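Local coordinates for L-lysine 6-monooxygenase involved in desferrioxamine biosynthesis (Erwinia amylovora CFBP1430, PDB 5O8P), which acts as an FAD-containing and probably NADPH-dependent monooxygenase that hydroxylates an amino group of cadaverine in desferrioxamine siderophore biosynthesis, at residues 42-47 / 117-122; 157-162 / 342-347. All coordinates share one frame; numbering follows the deposited sequence.

Contact 1: residues 42-47 / 117-122; sequences PGFDWH and LRWNTR. With FAD (flavin-adenine dinucleotide), chain C.
Gly43 and Trp119 meet at the edge of the Rossmann-type FAD-binding domain, where the loop after strand 35-38 passes over the turn between strands 117-118 and 121-129. The contact illustrates how backbone can lie on an indole face. Gly43 CA stands 3.8 Å from the centroid of the six-membered ring of Trp119 and 12° off its normal, a CH-pi contact over the face. The chain then runs on across the same face, and Phe44 N sits 3.4 Å above the ring plane, displaced toward the rim. With its CG anti to the carbonyl carbon (chi1 -61°), Trp119 turns its indole under this loop. The far corner of the ring, CH2, comes 3.9 Å from Phe44 CB and lies at the edge of the phenyl ring, near its plane. This is the well-packed part: Phe44 is buried and also touches Leu21 of helix 18-27 and Cys107 of helix 100-113.

The other end is looser and faces solvent. Pro42 is exposed, and the side chains of Pro42 and Asn120 cross at about a right angle, with Asn120 ND2 3.5 Å from Pro42 CB. These residues meet through van der Waals contact alone, while backbone bonding of Asn120 to Asn41 ties the turn to the start of the loop. Between the segments themselves the hold is thus one of CH-pi and van der Waals contact. Thr121 and Arg122 border the adenine by packing, while beyond Phe44 the loop delivers Trp46 to the ribityl chain, where polar bonding appears. There Trp46 NE1 donates to FAD O4' over 2.6 Å, with a nearly straight angle of 167° at the hydrogen.

Contact 2: residues 157-162 / 342-347; sequences LGTGPS and YHYQPP. With FAD (flavin-adenine dinucleotide), chain C.
Ser162 O accepts the backbone N-H of His343 over 2.9 Å, with the donor almost in line with the carbonyl bond (164° at the oxygen). The same oxygen is approached by Tyr342 CA at 3.2 Å in a CA-H...O contact. In return Ser162 N donates to His343 O over 3.0 Å, this time from above the carbonyl plane. Together the two bonds make Ser162 and His343 an antiparallel hydrogen-bonded pair in a two-stranded sheet, with their side chains on the same, exposed face.

Pro161 packs beneath this pairing. Its CB lies 4.1 Å from Tyr342 CB and also meets Tyr344 CB, so the pyrrolidine is wedged between two tyrosines on alternate positions of the opposing chain. In Tyr344 a chi1 of 180° sets CG opposite the backbone nitrogen, and the ring runs back along the loop to bring CD2 within 3.6 Å of Gly160 O, while its hydroxyl is hydrogen-bonded to Tyr365. Further along, Thr159 and Pro347 reach toward each other tip to tip, OG1 standing 3.9 Å from CG.

The other side of the 157-162 loop belongs to FAD. Gly160, with a positive phi of 83°, sets its backbone beside the diphosphate oxygens O2A and O2P, and Thr159 places CG2 3.9 Å from adenine C8A. Tyr342 reaches the far end of the cofactor, where its ring atoms CE1 and CZ lie by the flavin methyl C8M. Since strand pairing uses main-chain groups and the rest is mostly van der Waals packing, the two segments are joined without side-chain hydrogen bonds, consistent with leaving the FAD-facing side of the loop to the cofactor.

How the contacts relate
Contact 1 closes along the chain before contact 2 opens, and their centres are about 16 Å apart, with FAD touching both. They come together near the flavin, where His47 ND1 and Tyr342 OH are modelled 3.7 Å apart, His47 being poorly ordered. Strands 117-118, 121-129 and 155-157 belong to the mixed sheet of the FAD-binding domain. The small sheet of contact 2 instead pairs two connecting chains: 162-163 leads on toward strand 177-178, and 342-343 follows 335-338, strands 177-178 and 335-338 belonging to the parallel sheet consistent with an NADP-binding domain. The cofactor is thus bordered by a loop of its own domain and by the paired linkers that run between the two nucleotide-binding parts.

Contact 1: residues 42-47 / 117-122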
loop_
_atom_site.group_PDB
_atom_site.type_symbol
_atom_site.label_atom_id
_atom_site.label_comp_id
_atom_site.label_asym_id
_atom_site.label_seq_id
_atom_site.Cartn_x
_atom_site.Cartn_y
_atom_site.Cartn_z
ATOM N N PRO B 42 15.025 -38.637 -1.197
ATOM C CA PRO B 42 14.107 -39.411 -0.349
ATOM C C PRO B 42 12.719 -38.795 -0.148
ATOM O O PRO B 42 11.790 -39.485 0.261
ATOM C CB PRO B 42 14.859 -39.497 0.978
ATOM C CG PRO B 42 15.702 -38.276 1.012
ATOM C CD PRO B 42 16.121 -38.047 -0.406
ATOM N N GLY B 43 12.585 -37.506 -0.425
ATOM C CA GLY B 43 11.293 -36.847 -0.386
ATOM C C GLY B 43 11.380 -35.515 -1.083
ATOM O O GLY B 43 12.445 -35.126 -1.597
ATOM N N PHE B 44 10.257 -34.809 -1.110
ATOM C CA PHE B 44 10.240 -33.473 -1.672
ATOM C C PHE B 44 10.876 -32.545 -0.654
ATOM O O PHE B 44 10.532 -32.575 0.533
ATOM C CB PHE B 44 8.824 -33.014 -1.971
ATOM C CG PHE B 44 8.762 -31.747 -2.755
ATOM C CD1 PHE B 44 8.774 -31.782 -4.147
ATOM C CD2 PHE B 44 8.690 -30.519 -2.112
ATOM C CE1 PHE B 44 8.688 -30.614 -4.894
ATOM C CE2 PHE B 44 8.623 -29.350 -2.836
ATOM C CZ PHE B 44 8.608 -29.391 -4.239
ATOM N N ASP B 45 11.825 -31.739 -1.112
ATOM C CA ASP B 45 12.486 -30.776 -0.245
ATOM C C ASP B 45 13.101 -29.735 -1.161
ATOM O O ASP B 45 14.146 -29.955 -1.767
ATOM C CB ASP B 45 13.532 -31.453 0.657
ATOM C CG ASP B 45 13.670 -30.792 2.037
ATOM O OD1 ASP B 45 12.879 -29.873 2.381
ATOM O OD2 ASP B 45 14.588 -31.215 2.790
ATOM N N TRP B 46 12.402 -28.603 -1.266
ATOM C CA TRP B 46 12.623 -27.612 -2.322
ATOM C C TRP B 46 13.419 -26.428 -1.826
ATOM O O TRP B 46 12.988 -25.707 -0.909
ATOM C CB TRP B 46 11.273 -27.123 -2.813
ATOM C CG TRP B 46 11.268 -26.232 -4.001
ATOM C CD1 TRP B 46 11.707 -26.530 -5.263
ATOM C CD2 TRP B 46 10.739 -24.900 -4.056
ATOM N NE1 TRP B 46 11.502 -25.450 -6.101
ATOM C CE2 TRP B 46 10.909 -24.437 -5.386
ATOM C CE3 TRP B 46 10.171 -24.032 -3.096
ATOM C CZ2 TRP B 46 10.522 -23.151 -5.785
ATOM C CZ3 TRP B 46 9.779 -22.752 -3.493
ATOM C CH2 TRP B 46 9.955 -22.326 -4.831
ATOM N N HIS B 47 14.598 -26.260 -2.437
ATOM C CA HIS B 47 15.476 -25.101 -2.261
ATOM C C HIS B 47 15.574 -24.641 -0.804
ATOM O O HIS B 47 15.193 -23.506 -0.463
ATOM C CB HIS B 47 15.043 -23.970 -3.218
ATOM C CG HIS B 47 15.216 -24.306 -4.674
ATOM N ND1 HIS B 47 16.274 -25.060 -5.144
ATOM C CD2 HIS B 47 14.445 -24.028 -5.752
ATOM C CE1 HIS B 47 16.158 -25.211 -6.451
ATOM N NE2 HIS B 47 15.058 -24.591 -6.846
ATOM N N LEU B 117 3.968 -41.366 -6.868
ATOM C CA LEU B 117 5.374 -40.955 -6.723
ATOM C C LEU B 117 6.239 -42.106 -6.233
ATOM O O LEU B 117 5.805 -42.846 -5.372
ATOM C CB LEU B 117 5.486 -39.783 -5.736
ATOM C CG LEU B 117 4.575 -38.588 -6.019
ATOM C CD1 LEU B 117 4.832 -37.489 -4.998
ATOM C CD2 LEU B 117 4.770 -38.100 -7.457
ATOM N N ARG B 118 7.444 -42.237 -6.787
ATOM C CA ARG B 118 8.428 -43.230 -6.366
ATOM C C ARG B 118 9.732 -42.525 -5.996
ATOM O O ARG B 118 10.522 -42.146 -6.870
ATOM C CB ARG B 118 8.691 -44.255 -7.489
ATOM C CG ARG B 118 8.494 -45.689 -7.044
ATOM C CD ARG B 118 7.179 -46.294 -7.492
ATOM N NE ARG B 118 6.001 -45.645 -6.918
ATOM C CZ ARG B 118 4.737 -46.062 -7.082
ATOM N NH1 ARG B 118 4.448 -47.161 -7.789
ATOM N NH2 ARG B 118 3.746 -45.374 -6.526
ATOM N N TRP B 119 9.955 -42.344 -4.700
ATOM C CA TRP B 119 11.177 -41.688 -4.216
ATOM C C TRP B 119 12.368 -42.651 -4.202
ATOM O O TRP B 119 12.212 -43.842 -4.444
ATOM C CB TRP B 119 10.946 -41.093 -2.822
ATOM C CG TRP B 119 9.870 -40.064 -2.812
ATOM C CD1 TRP B 119 8.603 -40.209 -2.338
ATOM C CD2 TRP B 119 9.952 -38.744 -3.348
ATOM N NE1 TRP B 119 7.887 -39.057 -2.538
ATOM C CE2 TRP B 119 8.693 -38.136 -3.152
ATOM C CE3 TRP B 119 10.973 -38.009 -3.970
ATOM C CZ2 TRP B 119 8.423 -36.823 -3.550
ATOM C CZ3 TRP B 119 10.712 -36.707 -4.376
ATOM C CH2 TRP B 119 9.447 -36.123 -4.159
ATOM N N ASN B 120 13.559 -42.124 -3.924
ATOM C CA ASN B 120 14.793 -42.929 -3.837
ATOM C C ASN B 120 15.046 -43.765 -5.101
ATOM O O ASN B 120 15.436 -44.904 -5.023
ATOM C CB ASN B 120 14.782 -43.800 -2.567
ATOM C CG ASN B 120 14.800 -42.967 -1.290
ATOM O OD1 ASN B 120 13.889 -43.065 -0.465
ATOM N ND2 ASN B 120 15.832 -42.117 -1.132
ATOM N N THR B 121 14.852 -43.154 -6.260
ATOM C CA THR B 121 14.931 -43.827 -7.554
ATOM C C THR B 121 15.697 -42.959 -8.553
ATOM O O THR B 121 15.135 -42.053 -9.168
ATOM C CB THR B 121 13.497 -44.082 -8.067
ATOM O OG1 THR B 121 12.703 -44.621 -7.010
ATOM C CG2 THR B 121 13.480 -45.029 -9.236
ATOM N N ARG B 122 16.992 -43.219 -8.679
ATOM C CA ARG B 122 17.850 -42.457 -9.586
ATOM C C ARG B 122 17.792 -43.118 -10.954
ATOM O O ARG B 122 18.172 -44.274 -11.108
ATOM C CB ARG B 122 19.294 -42.410 -9.069
ATOM C CG ARG B 122 20.276 -41.610 -9.919
ATOM C CD ARG B 122 21.603 -41.390 -9.217
ATOM N NE ARG B 122 22.314 -42.664 -9.014
ATOM C CZ ARG B 122 22.517 -43.284 -7.838
ATOM N NH1 ARG B 122 22.088 -42.774 -6.677
ATOM N NH2 ARG B 122 23.176 -44.440 -7.815
HETATM P PA FAD C . 13.584 -29.013 -9.131
HETATM O O1A FAD C . 13.594 -28.685 -7.650
HETATM O O2A FAD C . 14.831 -28.776 -9.949
HETATM O O5B FAD C . 13.154 -30.568 -9.220
HETATM C C5B FAD C . 13.955 -31.553 -9.864
HETATM C C4B FAD C . 13.951 -32.893 -9.138
HETATM O O4B FAD C . 14.393 -33.920 -10.039
HETATM C C3B FAD C . 14.911 -32.921 -7.953
HETATM O O3B FAD C . 14.232 -33.483 -6.822
HETATM C C2B FAD C . 16.097 -33.752 -8.437
HETATM O O2B FAD C . 16.753 -34.497 -7.405
HETATM C C1B FAD C . 15.443 -34.689 -9.434
HETATM N N9A FAD C . 16.348 -35.327 -10.429
HETATM C C8A FAD C . 17.261 -34.751 -11.239
HETATM N N7A FAD C . 17.878 -35.693 -12.005
HETATM C C5A FAD C . 17.354 -36.897 -11.686
HETATM C C6A FAD C . 17.539 -38.315 -12.099
HETATM N N6A FAD C . 18.445 -38.656 -13.048
HETATM N N1A FAD C . 16.770 -39.262 -11.500
HETATM C C2A FAD C . 15.861 -38.953 -10.551
HETATM N N3A FAD C . 15.651 -37.692 -10.126
HETATM C C4A FAD C . 16.346 -36.644 -10.646
HETATM N N1 FAD C . 9.544 -19.582 -9.275
HETATM C C2 FAD C . 8.339 -19.015 -9.005
HETATM O O2 FAD C . 7.481 -18.994 -9.916
HETATM N N3 FAD C . 8.042 -18.488 -7.797
HETATM C C4 FAD C . 8.927 -18.485 -6.784
HETATM O O4 FAD C . 8.631 -17.988 -5.680
HETATM C C4X FAD C . 10.268 -19.087 -6.997
HETATM N N5 FAD C . 11.200 -19.120 -6.020
HETATM C C5X FAD C . 12.415 -19.673 -6.249
HETATM C C6 FAD C . 13.337 -19.676 -5.206
HETATM C C7 FAD C . 14.606 -20.228 -5.365
HETATM C C7M FAD C . 15.588 -20.216 -4.220
HETATM C C8 FAD C . 14.975 -20.825 -6.681
HETATM C C8M FAD C . 16.339 -21.428 -6.880
HETATM C C9 FAD C . 14.060 -20.824 -7.735
HETATM C C9A FAD C . 12.774 -20.271 -7.587
HETATM N N10 FAD C . 11.796 -20.250 -8.639
HETATM C C10 FAD C . 10.537 -19.652 -8.351
HETATM C "C1'" FAD C . 12.025 -20.814 -9.998
HETATM C "C2'" FAD C . 11.511 -22.267 -10.133
HETATM O "O2'" FAD C . 10.184 -22.386 -9.580
HETATM C "C3'" FAD C . 12.434 -23.318 -9.488
HETATM O "O3'" FAD C . 13.732 -23.290 -10.101
HETATM C "C4'" FAD C . 11.885 -24.748 -9.575
HETATM O "O4'" FAD C . 12.419 -25.530 -8.502
HETATM C "C5'" FAD C . 12.223 -25.433 -10.897
HETATM O "O5'" FAD C . 11.282 -26.483 -11.132
HETATM P P FAD C . 11.775 -27.999 -11.275
HETATM O O1P FAD C . 10.549 -28.874 -11.443
HETATM O O2P FAD C . 12.813 -27.941 -12.360
HETATM O O3P FAD C . 12.349 -28.158 -9.760
#

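Contact 2: residues 157-162 / 342-347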
loop_
_atom_site.group_PDB
_atom_site.type_symbol
_atom_site.label_atom_id
_atom_site.label_comp_id
_atom_site.label_asym_id
_atom_site.label_seq_id
_atom_site.Cartn_x
_atom_site.Cartn_y
_atom_site.Cartn_z
ATOM N N LEU B 157 10.265 -35.037 -18.744
ATOM C CA LEU B 157 11.514 -34.741 -18.031
ATOM C C LEU B 157 11.395 -33.456 -17.206
ATOM O O LEU B 157 11.494 -32.362 -17.742
ATOM C CB LEU B 157 12.670 -34.627 -19.032
ATOM C CG LEU B 157 12.842 -35.796 -20.008
ATOM C CD1 LEU B 157 14.021 -35.593 -20.942
ATOM C CD2 LEU B 157 12.985 -37.118 -19.286
ATOM N N GLY B 158 11.156 -33.601 -15.904
ATOM C CA GLY B 158 11.094 -32.478 -14.975
ATOM C C GLY B 158 12.287 -32.464 -14.038
ATOM O O GLY B 158 12.132 -32.229 -12.844
ATOM N N THR B 159 13.463 -32.715 -14.616
ATOM C CA THR B 159 14.734 -32.924 -13.915
ATOM C C THR B 159 15.186 -31.658 -13.182
ATOM O O THR B 159 15.798 -31.730 -12.130
ATOM C CB THR B 159 15.826 -33.392 -14.944
ATOM O OG1 THR B 159 15.854 -34.826 -14.976
ATOM C CG2 THR B 159 17.247 -32.887 -14.649
ATOM N N GLY B 160 14.887 -30.504 -13.760
ATOM C CA GLY B 160 15.293 -29.244 -13.187
ATOM C C GLY B 160 16.711 -28.851 -13.541
ATOM O O GLY B 160 17.461 -29.648 -14.124
ATOM N N PRO B 161 17.058 -27.570 -13.287
ATOM C CA PRO B 161 18.358 -27.060 -13.653
ATOM C C PRO B 161 19.299 -27.207 -12.477
ATOM O O PRO B 161 18.849 -27.470 -11.369
ATOM C CB PRO B 161 18.063 -25.586 -13.949
ATOM C CG PRO B 161 16.929 -25.235 -13.041
ATOM C CD PRO B 161 16.257 -26.516 -12.629
ATOM N N SER B 162 20.591 -27.040 -12.725
ATOM C CA SER B 162 21.611 -27.209 -11.696
ATOM C C SER B 162 22.259 -25.870 -11.361
ATOM O O SER B 162 22.294 -24.959 -12.196
ATOM C CB SER B 162 22.667 -28.203 -12.178
ATOM O OG SER B 162 22.097 -29.472 -12.461
ATOM N N TYR B 342 21.138 -20.588 -11.767
ATOM C CA TYR B 342 21.104 -21.969 -12.237
ATOM C C TYR B 342 21.168 -22.034 -13.768
ATOM O O TYR B 342 20.794 -21.096 -14.446
ATOM C CB TYR B 342 19.804 -22.627 -11.757
ATOM C CG TYR B 342 19.695 -22.782 -10.252
ATOM C CD1 TYR B 342 19.453 -21.697 -9.415
ATOM C CD2 TYR B 342 19.804 -24.038 -9.668
ATOM C CE1 TYR B 342 19.360 -21.856 -8.043
ATOM C CE2 TYR B 342 19.684 -24.215 -8.297
ATOM C CZ TYR B 342 19.465 -23.121 -7.482
ATOM O OH TYR B 342 19.359 -23.291 -6.112
ATOM N N HIS B 343 21.636 -23.153 -14.302
ATOM C CA HIS B 343 21.658 -23.397 -15.752
ATOM C C HIS B 343 21.136 -24.806 -16.009
ATOM O O HIS B 343 21.435 -25.706 -15.220
ATOM C CB HIS B 343 23.098 -23.210 -16.276
ATOM C CG HIS B 343 23.324 -23.645 -17.691
ATOM N ND1 HIS B 343 22.653 -23.092 -18.766
ATOM C CD2 HIS B 343 24.202 -24.537 -18.212
ATOM C CE1 HIS B 343 23.092 -23.643 -19.884
ATOM N NE2 HIS B 343 24.029 -24.525 -19.576
ATOM N N TYR B 344 20.303 -25.011 -17.035
ATOM C CA TYR B 344 19.909 -26.375 -17.415
ATOM C C TYR B 344 20.931 -26.946 -18.374
ATOM O O TYR B 344 21.339 -26.280 -19.313
ATOM C CB TYR B 344 18.507 -26.443 -18.053
ATOM C CG TYR B 344 18.084 -27.868 -18.463
ATOM C CD1 TYR B 344 18.410 -28.396 -19.722
ATOM C CD2 TYR B 344 17.347 -28.682 -17.589
ATOM C CE1 TYR B 344 18.028 -29.691 -20.090
ATOM C CE2 TYR B 344 16.968 -29.977 -17.946
ATOM C CZ TYR B 344 17.314 -30.477 -19.193
ATOM O OH TYR B 344 16.928 -31.749 -19.543
ATOM N N GLN B 345 21.351 -28.178 -18.128
ATOM C CA GLN B 345 22.016 -28.973 -19.157
ATOM C C GLN B 345 21.444 -30.392 -19.116
ATOM O O GLN B 345 21.142 -30.916 -18.032
ATOM C CB GLN B 345 23.548 -28.939 -19.037
ATOM C CG GLN B 345 24.120 -29.494 -17.744
ATOM C CD GLN B 345 25.613 -29.229 -17.612
ATOM O OE1 GLN B 345 26.093 -28.137 -17.931
ATOM N NE2 GLN B 345 26.353 -30.220 -17.133
ATOM N N PRO B 346 21.274 -31.004 -20.305
ATOM C CA PRO B 346 20.536 -32.262 -20.408
ATOM C C PRO B 346 21.197 -33.363 -19.567
ATOM O O PRO B 346 22.405 -33.557 -19.696
ATOM C CB PRO B 346 20.607 -32.578 -21.911
ATOM C CG PRO B 346 21.842 -31.890 -22.388
ATOM C CD PRO B 346 21.878 -30.618 -21.599
ATOM N N PRO B 347 20.425 -34.068 -18.706
ATOM C CA PRO B 347 21.042 -35.040 -17.802
ATOM C C PRO B 347 21.707 -36.230 -18.495
ATOM O O PRO B 347 21.462 -36.501 -19.680
ATOM C CB PRO B 347 19.876 -35.496 -16.917
ATOM C CG PRO B 347 18.665 -35.248 -17.709
ATOM C CD PRO B 347 18.964 -34.019 -18.522
HETATM P PA FAD C . 13.584 -29.013 -9.131
HETATM O O1A FAD C . 13.594 -28.685 -7.650
HETATM O O2A FAD C . 14.831 -28.776 -9.949
HETATM O O5B FAD C . 13.154 -30.568 -9.220
HETATM C C5B FAD C . 13.955 -31.553 -9.864
HETATM C C4B FAD C . 13.951 -32.893 -9.138
HETATM O O4B FAD C . 14.393 -33.920 -10.039
HETATM C C3B FAD C . 14.911 -32.921 -7.953
HETATM O O3B FAD C . 14.232 -33.483 -6.822
HETATM C C2B FAD C . 16.097 -33.752 -8.437
HETATM O O2B FAD C . 16.753 -34.497 -7.405
HETATM C C1B FAD C . 15.443 -34.689 -9.434
HETATM N N9A FAD C . 16.348 -35.327 -10.429
HETATM C C8A FAD C . 17.261 -34.751 -11.239
HETATM N N7A FAD C . 17.878 -35.693 -12.005
HETATM C C5A FAD C . 17.354 -36.897 -11.686
HETATM C C6A FAD C . 17.539 -38.315 -12.099
HETATM N N6A FAD C . 18.445 -38.656 -13.048
HETATM N N1A FAD C . 16.770 -39.262 -11.500
HETATM C C2A FAD C . 15.861 -38.953 -10.551
HETATM N N3A FAD C . 15.651 -37.692 -10.126
HETATM C C4A FAD C . 16.346 -36.644 -10.646
HETATM N N1 FAD C . 9.544 -19.582 -9.275
HETATM C C2 FAD C . 8.339 -19.015 -9.005
HETATM O O2 FAD C . 7.481 -18.994 -9.916
HETATM N N3 FAD C . 8.042 -18.488 -7.797
HETATM C C4 FAD C . 8.927 -18.485 -6.784
HETATM O O4 FAD C . 8.631 -17.988 -5.680
HETATM C C4X FAD C . 10.268 -19.087 -6.997
HETATM N N5 FAD C . 11.200 -19.120 -6.020
HETATM C C5X FAD C . 12.415 -19.673 -6.249
HETATM C C6 FAD C . 13.337 -19.676 -5.206
HETATM C C7 FAD C . 14.606 -20.228 -5.365
HETATM C C7M FAD C . 15.588 -20.216 -4.220
HETATM C C8 FAD C . 14.975 -20.825 -6.681
HETATM C C8M FAD C . 16.339 -21.428 -6.880
HETATM C C9 FAD C . 14.060 -20.824 -7.735
HETATM C C9A FAD C . 12.774 -20.271 -7.587
HETATM N N10 FAD C . 11.796 -20.250 -8.639
HETATM C C10 FAD C . 10.537 -19.652 -8.351
HETATM C "C1'" FAD C . 12.025 -20.814 -9.998
HETATM C "C2'" FAD C . 11.511 -22.267 -10.133
HETATM O "O2'" FAD C . 10.184 -22.386 -9.580
HETATM C "C3'" FAD C . 12.434 -23.318 -9.488
HETATM O "O3'" FAD C . 13.732 -23.290 -10.101
HETATM C "C4'" FAD C . 11.885 -24.748 -9.575
HETATM O "O4'" FAD C . 12.419 -25.530 -8.502
HETATM C "C5'" FAD C . 12.223 -25.433 -10.897
HETATM O "O5'" FAD C . 11.282 -26.483 -11.132
HETATM P P FAD C . 11.775 -27.999 -11.275
HETATM O O1P FAD C . 10.549 -28.874 -11.443
HETATM O O2P FAD C . 12.813 -27.941 -12.360
HETATM O O3P FAD C . 12.349 -28.158 -9.760
#